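Local coordinates for secreted effector protein SopD (Salmonella typhimurium, PDB 5CPC) that alters host cell physiology as a secreted virulence effector, contributing to replication in macrophages and acting with SopB in membrane fission and macropinosome formation during invasion, at residues Ile101-Asp104 / Gln109-Leu112; Ala216-Gly221 / Thr226-Lys231; Val55-Ile60 / Lys157-Pro162; Ala185-Met190 / Glu194-Pro199. One frame throughout, in Å; residues are numbered along the deposited sequence.

Interaction 1: residues Ile101-Asp104 / Gln109-Leu112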
loop_
_atom_site.group_PDB
_atom_site.type_symbol
_atom_site.label_atom_id
_atom_site.label_comp_id
_atom_site.label_asym_id
_atom_site.label_seq_id
_atom_site.Cartn_x
_atom_site.Cartn_y
_atom_site.Cartn_z
ATOM N N ILE A 101 2.710 -10.743 13.918
ATOM C CA ILE A 101 3.019 -11.320 12.642
ATOM C C ILE A 101 4.501 -11.161 12.345
ATOM O O ILE A 101 5.031 -10.041 12.312
ATOM C CB ILE A 101 2.227 -10.572 11.484
ATOM C CG1 ILE A 101 0.706 -10.650 11.741
ATOM C CG2 ILE A 101 2.595 -11.137 10.160
ATOM C CD1 ILE A 101 -0.184 -9.913 10.648
ATOM N N LYS A 102 5.171 -12.268 12.079
ATOM C CA LYS A 102 6.518 -12.162 11.544
ATOM C C LYS A 102 6.618 -12.863 10.207
ATOM O O LYS A 102 5.594 -13.354 9.692
ATOM C CB LYS A 102 7.541 -12.717 12.535
ATOM C CG LYS A 102 6.993 -13.720 13.496
ATOM C CD LYS A 102 7.588 -13.551 14.901
ATOM C CE LYS A 102 7.123 -12.230 15.524
ATOM N NZ LYS A 102 7.019 -12.325 17.017
ATOM N N MET A 103 7.828 -12.855 9.632
ATOM C CA MET A 103 8.170 -13.636 8.433
ATOM C C MET A 103 9.055 -14.878 8.754
ATOM O O MET A 103 9.714 -14.921 9.830
ATOM C CB MET A 103 8.825 -12.732 7.399
ATOM C CG MET A 103 7.860 -11.652 6.991
ATOM S SD MET A 103 8.135 -10.870 5.434
ATOM C CE MET A 103 7.276 -12.127 4.491
ATOM N N ASP A 104 9.042 -15.900 7.882
ATOM C CA ASP A 104 10.046 -17.014 7.984
ATOM C C ASP A 104 11.385 -16.461 7.472
ATOM O O ASP A 104 11.420 -15.389 6.836
ATOM C CB ASP A 104 9.658 -18.173 7.099
ATOM C CG ASP A 104 9.735 -17.795 5.637
ATOM O OD1 ASP A 104 9.231 -16.702 5.247
ATOM O OD2 ASP A 104 10.366 -18.543 4.887
ATOM N N GLN A 109 6.945 -15.787 3.616
ATOM C CA GLN A 109 5.789 -16.245 4.337
ATOM C C GLN A 109 5.613 -15.340 5.527
ATOM O O GLN A 109 6.573 -15.048 6.241
ATOM C CB GLN A 109 5.952 -17.678 4.811
ATOM C CG GLN A 109 6.007 -18.690 3.671
ATOM C CD GLN A 109 5.042 -19.794 3.870
ATOM O OE1 GLN A 109 5.330 -20.772 4.565
ATOM N NE2 GLN A 109 3.883 -19.659 3.281
ATOM N N PHE A 110 4.393 -14.850 5.699
ATOM C CA PHE A 110 3.999 -14.169 6.931
ATOM C C PHE A 110 3.465 -15.239 7.824
ATOM O O PHE A 110 2.731 -16.107 7.365
ATOM C CB PHE A 110 2.972 -13.049 6.700
ATOM C CG PHE A 110 3.496 -11.929 5.865
ATOM C CD1 PHE A 110 4.308 -10.920 6.427
ATOM C CD2 PHE A 110 3.222 -11.881 4.504
ATOM C CE1 PHE A 110 4.817 -9.860 5.636
ATOM C CE2 PHE A 110 3.699 -10.821 3.695
ATOM C CZ PHE A 110 4.497 -9.802 4.242
ATOM N N LEU A 111 3.879 -15.198 9.089
ATOM C CA LEU A 111 3.492 -16.172 10.089
ATOM C C LEU A 111 2.642 -15.492 11.126
ATOM O O LEU A 111 3.090 -14.585 11.783
ATOM C CB LEU A 111 4.739 -16.748 10.769
ATOM C CG LEU A 111 5.850 -17.358 9.915
ATOM C CD1 LEU A 111 6.998 -17.867 10.811
ATOM C CD2 LEU A 111 5.330 -18.506 9.075
ATOM N N LEU A 112 1.406 -15.935 11.278
ATOM C CA LEU A 112 0.504 -15.352 12.258
ATOM C C LEU A 112 0.805 -16.092 13.541
ATOM O O LEU A 112 0.648 -17.308 13.577
ATOM C CB LEU A 112 -0.964 -15.554 11.839
ATOM C CG LEU A 112 -1.546 -14.666 10.710
ATOM C CD1 LEU A 112 -0.656 -14.648 9.465
ATOM C CD2 LEU A 112 -3.042 -15.084 10.372
#
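Lys102 and Leu111 form a hydrogen-bonded pair in the antiparallel beta hairpin of strands 99-103 and 109-114, and their backbone bonds fix its register. Leu111 N donates to Lys102 O over 2.6 Å, almost straight, while the return bond from Lys102 N to Leu111 O is longer, 3.1 Å. A CA-H...O contact from Met103 CA to Gln109 O, 3.1 Å, adds to the backbone pairing. The hairpin is an instructive case of a strand pair whose two faces do different work.

Apolar packing gathers on the face carrying Ile101, Met103, Phe110 and Leu112. Met103 lies alongside Phe110, and a bend at its last torsion (chi3 84°) brings CE over the middle of the Phe110 ring, 3.5 Å from the centroid, as a CH-pi contact. The sulfur stands obliquely, Met103 SD being 3.5 Å from Phe110 CE1, which makes this a Met-aromatic pair. Ile101 contributes its CG2 branch, 4.0 Å from Phe110 CB. Arg144 and Leu148 of helix 141-160 pack on this face, and Phe84 of helix 76-90 meets Ile101 and Leu112. Lys102 and Leu111 point to the other face; Leu111 CB and CG pass beside the backbone Lys102 O, and Lys102 NZ bonds to Thr100 OG1.

Polar bonds close the turn end. Asp104 N donates to Gln109 O, and the Asp104 carboxylate bends back into the connection, OD2 bonding to Ser106 OG and OD1 accepting from Thr108 N. Gln109 N also reaches Asp104 OD1, at 3.0 Å, with the donor standing off the carboxylate plane by 40°.

Interaction 2: residues Ala216-Gly221 / Thr226-Lys231; sequences ACINAG and TTQFCK
Gln228 reaches across to Ile218 and Asn219, and its side chain offers a worked example of how one buried amide can tie together parts of a connection without regular strands. The residue sits within a type I beta turn, Thr227 to Cys230. Its CB lies over the centre of the Phe229 ring, the next residue along. CG, placed roughly opposite the backbone N (chi1 -153°), meets the end of the isoleucine, with Gln228 CG 4.0 Å from Ile218 CD1. A bend at the second torsion (chi2 66°) then turns the amide toward Asn219, and Gln228 CD comes within 3.6 Å of Asn219 CB.

At the tip the two amide atoms part company. Gln228 OE1 accepts from Asn219 ND2 at 3.2 Å, in a bond almost straight at the hydrogen; the donor stands well above the Gln228 carbonyl plane, while OE1 lies nearly in the amide plane of Asn219. Glu224 N is a second donor to this oxygen. Gln228 NE2 passes 3.3 Å from Asn219 CB and donates to Leu215 O and Asn222 O. The same Asn219 ND2 also makes a weak bond with Thr227 OG1, at 3.0 Å.

One water bridges the backbones, donating to Ile218 O and, at 2.7 Å, to Gln228 O, and accepting from Lys231 N. Alongside runs the Lys231 chain, whose CE is 3.8 Å from Ile218 O and whose NZ forms a salt bridge with Asp277 of helix 264-283. Directional bonds at both amide atoms limit how Gln228 can rotate, and side-chain amides and a water supply polar links between these two parts of the connection from helix 209-215 to strand 232-237.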
loop_
_atom_site.group_PDB
_atom_site.type_symbol
_atom_site.label_atom_id
_atom_site.label_comp_id
_atom_site.label_asym_id
_atom_site.label_seq_id
_atom_site.Cartn_x
_atom_site.Cartn_y
_atom_site.Cartn_z
ATOM N N ALA A 216 14.513 9.538 -16.219
ATOM C CA ALA A 216 13.484 8.831 -16.967
ATOM C C ALA A 216 13.085 7.496 -16.278
ATOM O O ALA A 216 11.910 7.151 -16.165
ATOM C CB ALA A 216 13.988 8.596 -18.428
ATOM N N CYS A 217 14.087 6.813 -15.732
ATOM C CA CYS A 217 13.922 5.552 -15.141
ATOM C C CYS A 217 13.078 5.494 -13.858
ATOM O O CYS A 217 12.561 4.439 -13.540
ATOM C CB CYS A 217 15.298 4.965 -14.902
ATOM S SG CYS A 217 16.159 5.604 -13.453
ATOM N N ILE A 218 12.935 6.604 -13.124
ATOM C CA ILE A 218 12.108 6.548 -11.900
ATOM C C ILE A 218 10.629 6.654 -12.183
ATOM O O ILE A 218 9.849 6.749 -11.238
ATOM C CB ILE A 218 12.464 7.632 -10.835
ATOM C CG1 ILE A 218 12.199 9.045 -11.399
ATOM C CG2 ILE A 218 13.881 7.415 -10.388
ATOM C CD1 ILE A 218 12.361 10.228 -10.398
ATOM N N ASN A 219 10.257 6.706 -13.470
ATOM C CA ASN A 219 8.858 6.858 -13.896
ATOM C C ASN A 219 8.697 6.266 -15.304
ATOM O O ASN A 219 8.085 6.857 -16.202
ATOM C CB ASN A 219 8.423 8.332 -13.844
ATOM C CG ASN A 219 6.968 8.561 -14.257
ATOM O OD1 ASN A 219 6.134 7.657 -14.174
ATOM N ND2 ASN A 219 6.670 9.784 -14.747
ATOM N N ALA A 220 9.264 5.088 -15.495
ATOM C CA ALA A 220 8.967 4.270 -16.674
ATOM C C ALA A 220 9.507 4.872 -17.991
ATOM O O ALA A 220 8.858 4.742 -19.044
ATOM C CB ALA A 220 7.431 3.954 -16.760
ATOM N N GLY A 221 10.686 5.511 -17.947
ATOM C CA GLY A 221 11.309 6.055 -19.166
ATOM C C GLY A 221 10.684 7.307 -19.793
ATOM O O GLY A 221 11.122 7.793 -20.880
ATOM N N THR A 226 4.761 16.609 -13.681
ATOM C CA THR A 226 3.705 16.419 -12.732
ATOM C C THR A 226 3.613 15.004 -12.178
ATOM O O THR A 226 2.820 14.786 -11.259
ATOM C CB THR A 226 2.314 16.877 -13.266
ATOM O OG1 THR A 226 1.966 16.090 -14.396
ATOM C CG2 THR A 226 2.315 18.391 -13.676
ATOM N N THR A 227 4.364 14.032 -12.709
ATOM C CA THR A 227 4.203 12.655 -12.209
ATOM C C THR A 227 5.506 12.011 -11.869
ATOM O O THR A 227 5.495 10.932 -11.266
ATOM C CB THR A 227 3.554 11.671 -13.238
ATOM O OG1 THR A 227 4.338 11.684 -14.439
ATOM C CG2 THR A 227 2.132 12.033 -13.594
ATOM N N GLN A 228 6.622 12.629 -12.258
ATOM C CA GLN A 228 7.947 11.975 -12.131
ATOM C C GLN A 228 8.289 11.580 -10.705
ATOM O O GLN A 228 9.114 10.704 -10.486
ATOM C CB GLN A 228 9.073 12.958 -12.574
ATOM C CG GLN A 228 10.329 12.289 -13.100
ATOM C CD GLN A 228 10.016 11.547 -14.408
ATOM O OE1 GLN A 228 9.088 11.917 -15.114
ATOM N NE2 GLN A 228 10.795 10.509 -14.728
ATOM N N PHE A 229 7.726 12.274 -9.720
ATOM C CA PHE A 229 8.177 12.126 -8.346
ATOM C C PHE A 229 7.213 11.370 -7.408
ATOM O O PHE A 229 7.499 11.270 -6.201
ATOM C CB PHE A 229 8.511 13.526 -7.829
ATOM C CG PHE A 229 9.412 14.275 -8.781
ATOM C CD1 PHE A 229 10.697 13.781 -9.061
ATOM C CD2 PHE A 229 8.925 15.316 -9.523
ATOM C CE1 PHE A 229 11.478 14.367 -9.999
ATOM C CE2 PHE A 229 9.706 15.950 -10.434
ATOM C CZ PHE A 229 11.011 15.492 -10.687
ATOM N N CYS A 230 6.101 10.844 -7.949
ATOM C CA CYS A 230 5.067 10.137 -7.123
ATOM C C CYS A 230 5.601 8.968 -6.324
ATOM O O CYS A 230 5.061 8.646 -5.300
ATOM C CB CYS A 230 3.823 9.732 -7.930
ATOM S SG CYS A 230 4.192 8.479 -9.256
ATOM N N LYS A 231 6.700 8.365 -6.732
ATOM C CA LYS A 231 7.271 7.298 -5.926
ATOM C C LYS A 231 8.430 7.678 -5.033
ATOM O O LYS A 231 8.941 6.821 -4.389
ATOM C CB LYS A 231 7.673 6.128 -6.825
ATOM C CG LYS A 231 6.409 5.475 -7.454
ATOM C CD LYS A 231 6.792 4.243 -8.262
ATOM C CE LYS A 231 7.042 4.611 -9.748
ATOM N NZ LYS A 231 7.719 3.520 -10.532
HETATM O O HOH W 1 8.455 8.575 -8.876
#

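Interaction 3: residues Val55-Ile60 / Lys157-Pro162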
loop_
_atom_site.group_PDB
_atom_site.type_symbol
_atom_site.label_atom_id
_atom_site.label_comp_id
_atom_site.label_asym_id
_atom_site.label_seq_id
_atom_site.Cartn_x
_atom_site.Cartn_y
_atom_site.Cartn_z
ATOM N N VAL A 55 -20.273 -14.032 11.869
ATOM C CA VAL A 55 -21.012 -15.161 11.396
ATOM C C VAL A 55 -21.668 -14.840 10.043
ATOM O O VAL A 55 -21.626 -15.652 9.125
ATOM C CB VAL A 55 -22.104 -15.650 12.420
ATOM C CG1 VAL A 55 -22.806 -16.842 11.826
ATOM C CG2 VAL A 55 -21.447 -16.096 13.770
ATOM N N LEU A 56 -22.341 -13.699 9.962
ATOM C CA LEU A 56 -22.974 -13.284 8.691
ATOM C C LEU A 56 -21.955 -13.258 7.545
ATOM O O LEU A 56 -22.211 -13.787 6.452
ATOM C CB LEU A 56 -23.617 -11.929 8.840
ATOM C CG LEU A 56 -24.350 -11.374 7.634
ATOM C CD1 LEU A 56 -25.680 -12.166 7.351
ATOM C CD2 LEU A 56 -24.590 -9.865 7.836
ATOM N N HIS A 57 -20.784 -12.683 7.832
ATOM C CA HIS A 57 -19.655 -12.729 6.899
ATOM C C HIS A 57 -19.344 -14.144 6.454
ATOM O O HIS A 57 -19.246 -14.400 5.265
ATOM C CB HIS A 57 -18.385 -12.105 7.481
ATOM C CG HIS A 57 -17.183 -12.400 6.654
ATOM N ND1 HIS A 57 -16.187 -13.266 7.062
ATOM C CD2 HIS A 57 -16.841 -11.977 5.407
ATOM C CE1 HIS A 57 -15.281 -13.363 6.103
ATOM N NE2 HIS A 57 -15.660 -12.599 5.089
ATOM N N SER A 58 -19.215 -15.097 7.376
ATOM C CA SER A 58 -18.985 -16.468 6.902
ATOM C C SER A 58 -20.183 -17.151 6.160
ATOM O O SER A 58 -19.982 -18.073 5.354
ATOM C CB SER A 58 -18.322 -17.335 7.981
ATOM O OG SER A 58 -19.268 -17.726 8.930
ATOM N N ILE A 59 -21.414 -16.692 6.361
ATOM C CA ILE A 59 -22.487 -17.234 5.557
ATOM C C ILE A 59 -22.404 -16.746 4.101
ATOM O O ILE A 59 -22.608 -17.548 3.153
ATOM C CB ILE A 59 -23.901 -16.905 6.136
ATOM C CG1 ILE A 59 -24.153 -17.749 7.394
ATOM C CG2 ILE A 59 -24.968 -17.107 5.093
ATOM C CD1 ILE A 59 -25.145 -17.072 8.361
ATOM N N ILE A 60 -22.155 -15.456 3.923
ATOM C CA ILE A 60 -22.323 -14.837 2.589
ATOM C C ILE A 60 -21.056 -14.813 1.708
ATOM O O ILE A 60 -21.184 -14.852 0.483
ATOM C CB ILE A 60 -22.873 -13.373 2.638
ATOM C CG1 ILE A 60 -21.905 -12.461 3.383
ATOM C CG2 ILE A 60 -24.243 -13.317 3.233
ATOM C CD1 ILE A 60 -22.342 -11.014 3.414
ATOM N N LYS A 157 -11.900 -3.671 3.897
ATOM C CA LYS A 157 -12.877 -3.082 2.978
ATOM C C LYS A 157 -13.545 -4.179 2.223
ATOM O O LYS A 157 -14.753 -4.112 1.980
ATOM C CB LYS A 157 -12.252 -2.084 2.006
ATOM C CG LYS A 157 -11.618 -0.901 2.701
ATOM C CD LYS A 157 -12.638 -0.038 3.403
ATOM C CE LYS A 157 -11.921 1.171 3.947
ATOM N NZ LYS A 157 -12.849 2.201 4.443
ATOM N N MET A 158 -12.780 -5.217 1.892
ATOM C CA MET A 158 -13.297 -6.265 1.101
ATOM C C MET A 158 -14.224 -7.184 1.930
ATOM O O MET A 158 -15.025 -7.901 1.338
ATOM C CB MET A 158 -12.175 -7.075 0.512
ATOM C CG MET A 158 -11.478 -6.458 -0.706
ATOM S SD MET A 158 -10.245 -7.677 -1.234
ATOM C CE MET A 158 -10.325 -7.439 -2.959
ATOM N N THR A 159 -14.121 -7.113 3.265
ATOM C CA THR A 159 -14.807 -8.004 4.200
ATOM C C THR A 159 -16.131 -7.374 4.620
ATOM O O THR A 159 -17.188 -8.011 4.584
ATOM C CB THR A 159 -13.901 -8.271 5.439
ATOM O OG1 THR A 159 -12.808 -9.107 5.037
ATOM C CG2 THR A 159 -14.649 -8.944 6.596
ATOM N N TRP A 160 -16.073 -6.133 5.063
ATOM C CA TRP A 160 -17.260 -5.465 5.510
ATOM C C TRP A 160 -17.938 -4.630 4.414
ATOM O O TRP A 160 -19.091 -4.200 4.629
ATOM C CB TRP A 160 -16.994 -4.610 6.762
ATOM C CG TRP A 160 -16.442 -5.403 7.896
ATOM C CD1 TRP A 160 -15.362 -5.074 8.687
ATOM C CD2 TRP A 160 -16.914 -6.684 8.368
ATOM N NE1 TRP A 160 -15.144 -6.064 9.621
ATOM C CE2 TRP A 160 -16.061 -7.066 9.453
ATOM C CE3 TRP A 160 -17.971 -7.542 7.991
ATOM C CZ2 TRP A 160 -16.250 -8.262 10.177
ATOM C CZ3 TRP A 160 -18.160 -8.748 8.699
ATOM C CH2 TRP A 160 -17.290 -9.101 9.780
ATOM N N HIS A 161 -17.271 -4.399 3.267
ATOM C CA HIS A 161 -17.879 -3.552 2.213
ATOM C C HIS A 161 -17.666 -4.080 0.846
ATOM O O HIS A 161 -17.042 -3.388 0.035
ATOM C CB HIS A 161 -17.335 -2.128 2.247
ATOM C CG HIS A 161 -17.590 -1.471 3.542
ATOM N ND1 HIS A 161 -18.840 -1.007 3.889
ATOM C CD2 HIS A 161 -16.799 -1.304 4.629
ATOM C CE1 HIS A 161 -18.795 -0.534 5.126
ATOM N NE2 HIS A 161 -17.565 -0.687 5.590
ATOM N N PRO A 162 -18.170 -5.292 0.594
ATOM C CA PRO A 162 -18.046 -5.984 -0.651
ATOM C C PRO A 162 -18.733 -5.200 -1.803
ATOM O O PRO A 162 -18.406 -5.418 -2.973
ATOM C CB PRO A 162 -18.776 -7.310 -0.368
ATOM C CG PRO A 162 -19.786 -6.988 0.719
ATOM C CD PRO A 162 -19.003 -6.037 1.572
#
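His57 meets Thr159 and Trp160 where helix 49-60 approaches the C-terminal end of helix 141-160, and these three residues account for most of a small buried surface. The site illustrates how two helix ends far apart in sequence can be joined with no hydrogen bond between them. His57 gives up the largest share. Its CB points at the other helix and touches the indole, with His57 CB 3.6 Å from Trp160 CZ3 and 3.9 Å from Trp160 CH2. Beyond CB, the imidazole is carried opposite the backbone N (chi1 168°) and comes to lie across the threonine. The two aromatic planes are steeply inclined, at 72°, with the His57 and six-membered Trp160 ring centroids 5.8 Å apart, an oblique pairing.

Thr159 supplies a methyl to both rings. CG2 stands over one face of His57 in a CH-pi contact, displaced toward the rim, with Thr159 CG2 3.9 Å from His57 CD2. The same methyl also lies over the centre of the Trp160 ring, 3.6 Å above its plane, so one methyl packs against both rings. Thr159 OG1 instead bonds to Gly155 O, one helical turn back.

Trp160 reaches helix 49-60 with CZ3 and CH2 of its six-membered ring, set obliquely to His57 CB, and also touches Leu53 and Glu54 there. Its NE1 bonds to Tyr82 OH of helix 76-90, which should steady the indole, and the His57 ring has His61 as a further neighbour. With no hydrogen bond across these segments, the fit probably rests on CH-pi, aromatic and van der Waals contact, that is, on shape more than on bond direction.

Interaction 4: residues Ala185-Met190 / Glu194-Pro199; sequences AVYEMM and EAPDHP
Tyr187 presents one face of its ring to Pro196, and this is the tight part of the contact. Pro196 CA sits 3.7 Å from the Tyr187 ring centroid, only 5° off the ring normal, as a CH-pi contact. The side chains run in opposite senses, with Pro196 CG 3.9 Å from Tyr187 CG. At the ring's edge, in its plane, Glu194 OE2 approaches Tyr187 CE2 at 3.4 Å. The glutamate chain is extended throughout, with CG opposite the backbone N (chi1 170°), and its carboxylate is well occupied: OE2 forms a salt bridge with Arg191, while OE1 bonds to Tyr234 OH and Ser302 OG.

The other side is looser. In the type I turn from Ala195 to His198, Ala195 and Asp197 direct their side chains away from the helix and are exposed. The arrangement illustrates a chain folding back over the last turns of the helix it has just left. Tyr187 OH reaches Leu315 N near the C-terminus, Leu146 of helix 141-160 packs on Ala185, Val186 and Met189, and Met190 makes a backbone bond with Tyr234 of strand 232-237.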
loop_
_atom_site.group_PDB
_atom_site.type_symbol
_atom_site.label_atom_id
_atom_site.label_comp_id
_atom_site.label_asym_id
_atom_site.label_seq_id
_atom_site.Cartn_x
_atom_site.Cartn_y
_atom_site.Cartn_z
ATOM N N ALA A 185 0.148 6.895 7.431
ATOM C CA ALA A 185 1.270 5.955 7.545
ATOM C C ALA A 185 2.227 6.023 6.344
ATOM O O ALA A 185 3.412 6.022 6.524
ATOM C CB ALA A 185 0.796 4.578 7.684
ATOM N N VAL A 186 1.703 6.039 5.135
ATOM C CA VAL A 186 2.563 6.195 3.981
ATOM C C VAL A 186 3.450 7.487 4.069
ATOM O O VAL A 186 4.650 7.386 3.936
ATOM C CB VAL A 186 1.762 6.103 2.701
ATOM C CG1 VAL A 186 2.644 6.347 1.493
ATOM C CG2 VAL A 186 1.047 4.705 2.650
ATOM N N TYR A 187 2.860 8.670 4.311
ATOM C CA TYR A 187 3.648 9.945 4.481
ATOM C C TYR A 187 4.650 9.903 5.648
ATOM O O TYR A 187 5.806 10.348 5.543
ATOM C CB TYR A 187 2.718 11.192 4.490
ATOM C CG TYR A 187 2.330 11.630 3.071
ATOM C CD1 TYR A 187 1.383 10.925 2.339
ATOM C CD2 TYR A 187 3.012 12.677 2.432
ATOM C CE1 TYR A 187 1.075 11.257 1.029
ATOM C CE2 TYR A 187 2.667 13.069 1.105
ATOM C CZ TYR A 187 1.721 12.337 0.416
ATOM O OH TYR A 187 1.400 12.674 -0.880
ATOM N N GLU A 188 4.260 9.276 6.752
ATOM C CA GLU A 188 5.129 9.248 7.938
ATOM C C GLU A 188 6.425 8.462 7.669
ATOM O O GLU A 188 7.535 8.790 8.142
ATOM C CB GLU A 188 4.348 8.555 9.092
ATOM C CG GLU A 188 4.505 9.230 10.462
ATOM C CD GLU A 188 3.401 8.796 11.471
ATOM O OE1 GLU A 188 3.657 7.833 12.223
ATOM O OE2 GLU A 188 2.292 9.402 11.496
ATOM N N MET A 189 6.269 7.347 6.968
ATOM C CA MET A 189 7.453 6.593 6.599
ATOM C C MET A 189 8.272 7.317 5.469
ATOM O O MET A 189 9.452 7.362 5.562
ATOM C CB MET A 189 7.032 5.229 6.078
ATOM C CG MET A 189 8.255 4.326 5.848
ATOM S SD MET A 189 7.921 2.621 5.303
ATOM C CE MET A 189 7.672 3.071 3.573
ATOM N N MET A 190 7.625 7.775 4.366
ATOM C CA MET A 190 8.434 8.246 3.188
ATOM C C MET A 190 8.774 9.697 3.149
ATOM O O MET A 190 9.815 10.041 2.625
ATOM C CB MET A 190 7.654 8.019 1.957
ATOM C CG MET A 190 7.207 6.674 2.042
ATOM S SD MET A 190 8.142 5.597 1.082
ATOM C CE MET A 190 6.710 5.745 -0.004
ATOM N N GLU A 194 6.509 16.040 5.457
ATOM C CA GLU A 194 5.478 16.607 4.579
ATOM C C GLU A 194 4.081 16.076 4.976
ATOM O O GLU A 194 3.844 14.869 5.050
ATOM C CB GLU A 194 5.773 16.206 3.143
ATOM C CG GLU A 194 4.702 16.494 2.094
ATOM C CD GLU A 194 5.273 16.260 0.680
ATOM O OE1 GLU A 194 6.423 16.773 0.402
ATOM O OE2 GLU A 194 4.596 15.537 -0.126
ATOM N N ALA A 195 3.157 16.972 5.221
ATOM C CA ALA A 195 1.802 16.558 5.534
ATOM C C ALA A 195 1.168 16.086 4.239
ATOM O O ALA A 195 1.414 16.710 3.164
ATOM C CB ALA A 195 1.061 17.747 6.086
ATOM N N PRO A 196 0.383 14.977 4.301
ATOM C CA PRO A 196 -0.320 14.374 3.185
ATOM C C PRO A 196 -1.102 15.399 2.402
ATOM O O PRO A 196 -1.437 15.186 1.250
ATOM C CB PRO A 196 -1.331 13.468 3.880
ATOM C CG PRO A 196 -0.671 13.090 5.096
ATOM C CD PRO A 196 0.145 14.206 5.545
ATOM N N ASP A 197 -1.344 16.513 3.069
ATOM C CA ASP A 197 -2.181 17.523 2.638
ATOM C C ASP A 197 -1.410 18.612 1.913
ATOM O O ASP A 197 -2.017 19.546 1.367
ATOM C CB ASP A 197 -2.704 18.159 3.904
ATOM C CG ASP A 197 -4.073 18.554 3.755
ATOM O OD1 ASP A 197 -4.653 18.032 2.768
ATOM O OD2 ASP A 197 -4.576 19.342 4.591
ATOM N N HIS A 198 -0.093 18.532 2.007
ATOM C CA HIS A 198 0.828 19.538 1.459
ATOM C C HIS A 198 0.379 20.107 0.111
ATOM O O HIS A 198 0.058 19.365 -0.805
ATOM C CB HIS A 198 2.210 18.933 1.366
ATOM C CG HIS A 198 3.215 19.773 0.643
ATOM N ND1 HIS A 198 3.455 19.638 -0.706
ATOM C CD2 HIS A 198 4.091 20.704 1.093
ATOM C CE1 HIS A 198 4.416 20.477 -1.062
ATOM N NE2 HIS A 198 4.829 21.124 0.010
ATOM N N PRO A 199 0.298 21.438 0.014
ATOM C CA PRO A 199 -0.114 22.012 -1.260
ATOM C C PRO A 199 1.043 22.026 -2.274
ATOM O O PRO A 199 2.198 22.348 -1.912
ATOM C CB PRO A 199 -0.506 23.456 -0.892
ATOM C CG PRO A 199 0.189 23.752 0.383
ATOM C CD PRO A 199 0.273 22.425 1.110
#

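Along the chain, interaction 1 is nested within the loop closed by interaction 3; interaction 4 and then interaction 2 follow in series. Helix 141-160 is the element most widely shared: it packs on the hairpin of interaction 1, supplies Thr159 and Trp160 to interaction 3, and touches the helix of interaction 4. Helix 76-90 also borders interactions 1 and 3, whose centres are about 24 Å apart. Interactions 2 and 4 are the nearest pair, with closest atoms about 5 Å apart, and both adjoin strand 232-237. Interactions 2 and 3 lie about 38 Å apart between centres, on opposite sides of the chain's centre. Local closures and one long-range helix contact are thus spread widely through the chain.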